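Local coordinates for SUMO-1 cysteine protease S273R (African swine fever virus pig/Kenya/KEN-50/1950, PDB 6LJ9), which is a cysteine protease that probably matures the viral polyprotein precursors pp220 and pp62 into core-shell proteins and dampens host innate immunity, at residues Asp179-Pro193 and His212-Gln226. Residues are numbered along the deposited sequence; the frame is centred on the assembly and turned at random.
Sequences DCWSIEYFNSAGNSP and HHTVKTLAVTNIRHQ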
# COMPACT_ATOMS: atom_id res chain seq x y z
N ASP B 179 6.29 13.94 1.03
CA ASP B 179 7.38 14.78 0.55
C ASP B 179 8.30 15.21 1.68
O ASP B 179 9.46 15.54 1.43
CB ASP B 179 6.83 16.00 -0.19
CG ASP B 179 7.87 16.64 -1.10
OD1 ASP B 179 8.54 15.91 -1.86
OD2 ASP B 179 8.01 17.88 -1.06
N CYS B 180 7.80 15.22 2.92
CA CYS B 180 8.60 15.48 4.11
C CYS B 180 8.55 14.24 4.99
O CYS B 180 7.51 13.94 5.59
CB CYS B 180 8.08 16.70 4.87
SG CYS B 180 8.65 16.80 6.58
N TRP B 181 9.66 13.52 5.05
CA TRP B 181 9.74 12.34 5.89
C TRP B 181 9.89 12.75 7.35
O TRP B 181 10.52 13.77 7.67
CB TRP B 181 10.92 11.46 5.47
CG TRP B 181 10.81 10.93 4.07
CD1 TRP B 181 9.80 11.17 3.18
CD2 TRP B 181 11.74 10.07 3.40
NE1 TRP B 181 10.04 10.52 2.00
CE2 TRP B 181 11.23 9.84 2.10
CE3 TRP B 181 12.95 9.48 3.76
CZ2 TRP B 181 11.89 9.03 1.17
CZ3 TRP B 181 13.60 8.68 2.83
CH2 TRP B 181 13.07 8.47 1.56
N SER B 182 9.29 11.97 8.24
CA SER B 182 9.26 12.30 9.65
C SER B 182 9.63 11.08 10.49
O SER B 182 9.20 9.96 10.20
CB SER B 182 7.87 12.81 10.07
OG SER B 182 6.87 11.86 9.78
N ILE B 183 10.44 11.32 11.51
CA ILE B 183 10.77 10.33 12.53
C ILE B 183 10.00 10.73 13.78
O ILE B 183 10.23 11.81 14.34
CB ILE B 183 12.28 10.26 12.79
CG1 ILE B 183 13.02 9.97 11.48
CG2 ILE B 183 12.59 9.19 13.83
CD1 ILE B 183 14.49 10.29 11.53
N GLU B 184 9.08 9.87 14.22
CA GLU B 184 8.09 10.23 15.22
C GLU B 184 8.26 9.39 16.48
O GLU B 184 8.48 8.18 16.41
CB GLU B 184 6.68 10.06 14.66
CG GLU B 184 6.48 10.72 13.31
CD GLU B 184 5.21 10.27 12.61
OE1 GLU B 184 4.36 9.65 13.28
OE2 GLU B 184 5.06 10.54 11.40
N TYR B 185 8.16 10.06 17.63
CA TYR B 185 8.17 9.42 18.94
C TYR B 185 6.89 9.80 19.66
O TYR B 185 6.67 10.98 19.94
CB TYR B 185 9.40 9.83 19.75
CG TYR B 185 9.39 9.37 21.19
CD1 TYR B 185 8.81 10.14 22.19
CD2 TYR B 185 9.96 8.16 21.56
CE1 TYR B 185 8.80 9.73 23.51
CE2 TYR B 185 9.96 7.73 22.88
CZ TYR B 185 9.37 8.52 23.85
OH TYR B 185 9.35 8.11 25.16
N PHE B 186 6.05 8.81 19.95
CA PHE B 186 4.77 9.04 20.61
C PHE B 186 4.80 8.46 22.01
O PHE B 186 5.05 7.26 22.19
CB PHE B 186 3.62 8.43 19.80
CG PHE B 186 2.29 8.49 20.50
CD1 PHE B 186 1.66 9.71 20.68
CD2 PHE B 186 1.69 7.35 20.97
CE1 PHE B 186 0.43 9.78 21.33
CE2 PHE B 186 0.46 7.40 21.62
CZ PHE B 186 -0.16 8.62 21.79
N ASN B 187 4.56 9.32 23.01
CA ASN B 187 4.43 8.91 24.40
C ASN B 187 3.04 9.33 24.86
O ASN B 187 2.74 10.53 24.93
CB ASN B 187 5.52 9.55 25.27
CG ASN B 187 5.58 8.95 26.67
OD1 ASN B 187 4.56 8.57 27.25
ND2 ASN B 187 6.79 8.86 27.22
N SER B 188 2.19 8.35 25.18
CA SER B 188 0.83 8.65 25.60
C SER B 188 0.77 9.43 26.90
O SER B 188 -0.24 10.08 27.19
CB SER B 188 0.02 7.36 25.73
OG SER B 188 0.58 6.51 26.71
N ALA B 189 1.84 9.39 27.71
CA ALA B 189 1.85 10.12 28.97
C ALA B 189 2.29 11.57 28.79
O ALA B 189 2.02 12.39 29.67
CB ALA B 189 2.77 9.42 29.98
N GLY B 190 2.95 11.89 27.68
CA GLY B 190 3.38 13.25 27.43
C GLY B 190 4.78 13.58 27.91
O GLY B 190 5.07 14.76 28.14
N ASN B 191 5.65 12.59 28.06
CA ASN B 191 7.00 12.80 28.54
C ASN B 191 8.00 12.75 27.39
O ASN B 191 7.85 11.95 26.46
CB ASN B 191 7.37 11.76 29.60
CG ASN B 191 6.53 11.88 30.86
OD1 ASN B 191 6.26 12.98 31.33
ND2 ASN B 191 6.11 10.74 31.39
N SER B 192 9.01 13.62 27.46
CA SER B 192 9.99 13.75 26.39
C SER B 192 10.76 12.44 26.19
O SER B 192 10.84 11.61 27.11
CB SER B 192 10.95 14.89 26.70
OG SER B 192 10.25 16.12 26.83
N PRO B 193 11.33 12.22 25.00
CA PRO B 193 12.05 10.98 24.76
C PRO B 193 13.33 10.94 25.58
O PRO B 193 13.96 11.98 25.83
CB PRO B 193 12.36 11.03 23.25
CG PRO B 193 11.51 12.12 22.70
CD PRO B 193 11.29 13.08 23.80
N HIS B 212 16.86 11.58 0.75
CA HIS B 212 15.73 12.51 0.70
C HIS B 212 16.18 13.86 1.23
O HIS B 212 17.17 13.97 1.96
CB HIS B 212 14.53 11.99 1.49
CG HIS B 212 13.25 12.71 1.17
ND1 HIS B 212 12.72 12.76 -0.10
CD2 HIS B 212 12.39 13.39 1.96
CE1 HIS B 212 11.60 13.45 -0.08
NE2 HIS B 212 11.37 13.84 1.15
N HIS B 213 15.43 14.90 0.85
CA HIS B 213 15.83 16.27 1.14
C HIS B 213 15.17 16.85 2.38
O HIS B 213 15.72 17.79 2.97
CB HIS B 213 15.51 17.16 -0.07
CG HIS B 213 14.10 17.03 -0.56
ND1 HIS B 213 13.03 17.58 0.11
CD2 HIS B 213 13.59 16.42 -1.66
CE1 HIS B 213 11.92 17.32 -0.55
NE2 HIS B 213 12.23 16.61 -1.63
N THR B 214 14.02 16.32 2.81
CA THR B 214 13.29 16.86 3.95
C THR B 214 13.02 15.73 4.94
O THR B 214 12.18 14.86 4.67
CB THR B 214 11.99 17.53 3.51
OG1 THR B 214 12.26 18.42 2.43
CG2 THR B 214 11.38 18.31 4.67
N VAL B 215 13.72 15.74 6.07
CA VAL B 215 13.54 14.75 7.12
C VAL B 215 13.41 15.49 8.44
O VAL B 215 14.30 16.26 8.82
CB VAL B 215 14.70 13.75 7.18
CG1 VAL B 215 14.39 12.63 8.16
CG2 VAL B 215 14.99 13.18 5.80
N LYS B 216 12.30 15.26 9.15
CA LYS B 216 12.04 15.88 10.44
C LYS B 216 12.08 14.84 11.55
O LYS B 216 11.65 13.70 11.36
CB LYS B 216 10.67 16.57 10.46
CG LYS B 216 10.53 17.78 9.56
CD LYS B 216 9.15 18.42 9.75
CE LYS B 216 8.94 19.60 8.82
NZ LYS B 216 7.57 20.18 8.98
N THR B 217 12.62 15.24 12.69
CA THR B 217 12.47 14.49 13.93
C THR B 217 11.41 15.17 14.79
O THR B 217 11.41 16.40 14.93
CB THR B 217 13.79 14.41 14.71
OG1 THR B 217 14.21 15.73 15.08
CG2 THR B 217 14.87 13.75 13.86
N LEU B 218 10.50 14.38 15.35
CA LEU B 218 9.33 14.92 16.01
C LEU B 218 9.01 14.13 17.27
O LEU B 218 8.97 12.90 17.24
CB LEU B 218 8.12 14.91 15.07
CG LEU B 218 6.80 15.39 15.67
CD1 LEU B 218 6.82 16.89 15.91
CD2 LEU B 218 5.66 15.00 14.77
N ALA B 219 8.78 14.85 18.37
CA ALA B 219 8.38 14.25 19.64
C ALA B 219 6.90 14.54 19.84
O ALA B 219 6.52 15.66 20.18
CB ALA B 219 9.22 14.79 20.78
N VAL B 220 6.06 13.53 19.61
CA VAL B 220 4.62 13.67 19.79
C VAL B 220 4.31 13.46 21.27
O VAL B 220 3.79 12.41 21.67
CB VAL B 220 3.84 12.67 18.91
CG1 VAL B 220 2.35 13.00 18.92
CG2 VAL B 220 4.38 12.69 17.49
N THR B 221 4.63 14.46 22.09
CA THR B 221 4.44 14.39 23.54
C THR B 221 3.78 15.65 24.07
O THR B 221 4.02 16.05 25.21
CB THR B 221 5.77 14.15 24.26
OG1 THR B 221 6.66 15.23 23.99
CG2 THR B 221 6.41 12.84 23.80
N ASN B 222 2.94 16.29 23.25
CA ASN B 222 2.33 17.55 23.66
C ASN B 222 1.14 17.33 24.59
O ASN B 222 0.94 18.11 25.53
CB ASN B 222 1.90 18.35 22.42
CG ASN B 222 1.42 19.75 22.76
OD1 ASN B 222 2.21 20.62 23.12
ND2 ASN B 222 0.12 19.97 22.64
N ILE B 223 0.36 16.28 24.35
CA ILE B 223 -0.84 15.99 25.13
C ILE B 223 -0.57 14.77 26.00
O ILE B 223 0.05 13.80 25.56
CB ILE B 223 -2.05 15.75 24.21
CG1 ILE B 223 -2.45 17.04 23.50
CG2 ILE B 223 -3.24 15.21 25.00
CD1 ILE B 223 -3.72 16.92 22.70
N ARG B 224 -1.05 14.83 27.24
CA ARG B 224 -1.09 13.66 28.12
C ARG B 224 -2.40 12.94 27.85
O ARG B 224 -3.44 13.23 28.45
CB ARG B 224 -0.95 14.07 29.58
CG ARG B 224 -1.11 12.93 30.57
CD ARG B 224 -0.85 13.38 32.00
NE ARG B 224 -1.26 12.37 32.97
CZ ARG B 224 -0.52 11.33 33.33
NH1 ARG B 224 0.68 11.14 32.80
NH2 ARG B 224 -0.98 10.46 34.23
N HIS B 225 -2.36 11.98 26.93
CA HIS B 225 -3.57 11.26 26.55
C HIS B 225 -4.00 10.28 27.64
O HIS B 225 -5.19 10.19 27.97
CB HIS B 225 -3.36 10.51 25.24
CG HIS B 225 -3.06 11.40 24.07
ND1 HIS B 225 -4.04 12.09 23.39
CD2 HIS B 225 -1.89 11.70 23.46
CE1 HIS B 225 -3.49 12.79 22.41
NE2 HIS B 225 -2.18 12.57 22.43
N GLN B 226 -3.05 9.54 28.21
CA GLN B 226 -3.35 8.42 29.08
C GLN B 226 -3.53 8.89 30.52
O GLN B 226 -2.64 9.54 31.08
CB GLN B 226 -2.25 7.37 28.99
CG GLN B 226 -2.41 6.20 29.95
CD GLN B 226 -1.34 5.15 29.75
OE1 GLN B 226 -0.64 5.15 28.74
NE2 GLN B 226 -1.21 4.24 30.71
O HOH W 1 1.77 12.42 23.80
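From Trp181 to Phe186 the chain runs parallel to Val215-Val220, the strand axes 4.5 Å apart at closest approach and 18° from parallel, and backbone hydrogen bonds alternate from Trp181 N to Thr214 O through to Val220 N to Tyr185 O. Where the strands begin, the His212 ring lies flat over the five-membered ring of Trp181, centroids 3.8 Å apart and planes at 10°, while His212 CB sits over the indole's six-membered ring in a CH-pi contact. With CG anti to the backbone N (chi1 -164°), the imidazole also reaches back to the loop before the strand: His212 NE2 donates to Asp179 O at 2.6 Å, within its own ring plane but from above the carbonyl plane. Midway, Ile183 CD1 meets Val215 CG1 at 4.1 Å. Farther on, Thr221 CG2 touches the edge of the Tyr185 ring, and Phe186 CD1 packs on Val220 CG1 at 3.8 Å. Ser188 holds Gln226 by two hydrogen bonds: its O accepts from Gln226 N at 3.0 Å, and its OG donates to Gln226 OE1 at 2.7 Å in the carbonyl plane. Asn187 OD1 accepts from Ala189 N in an Asx turn and also hydrogen-bonds with His168 NE2. Helix 195-208 links the strands in a beta-alpha-beta unit, and the loops beyond them bring Asn187, probably catalytic, beside His168 and Gln226, which probably binds substrate, beside Cys232, the probable nucleophile, as in Ulp1-type cysteine proteases.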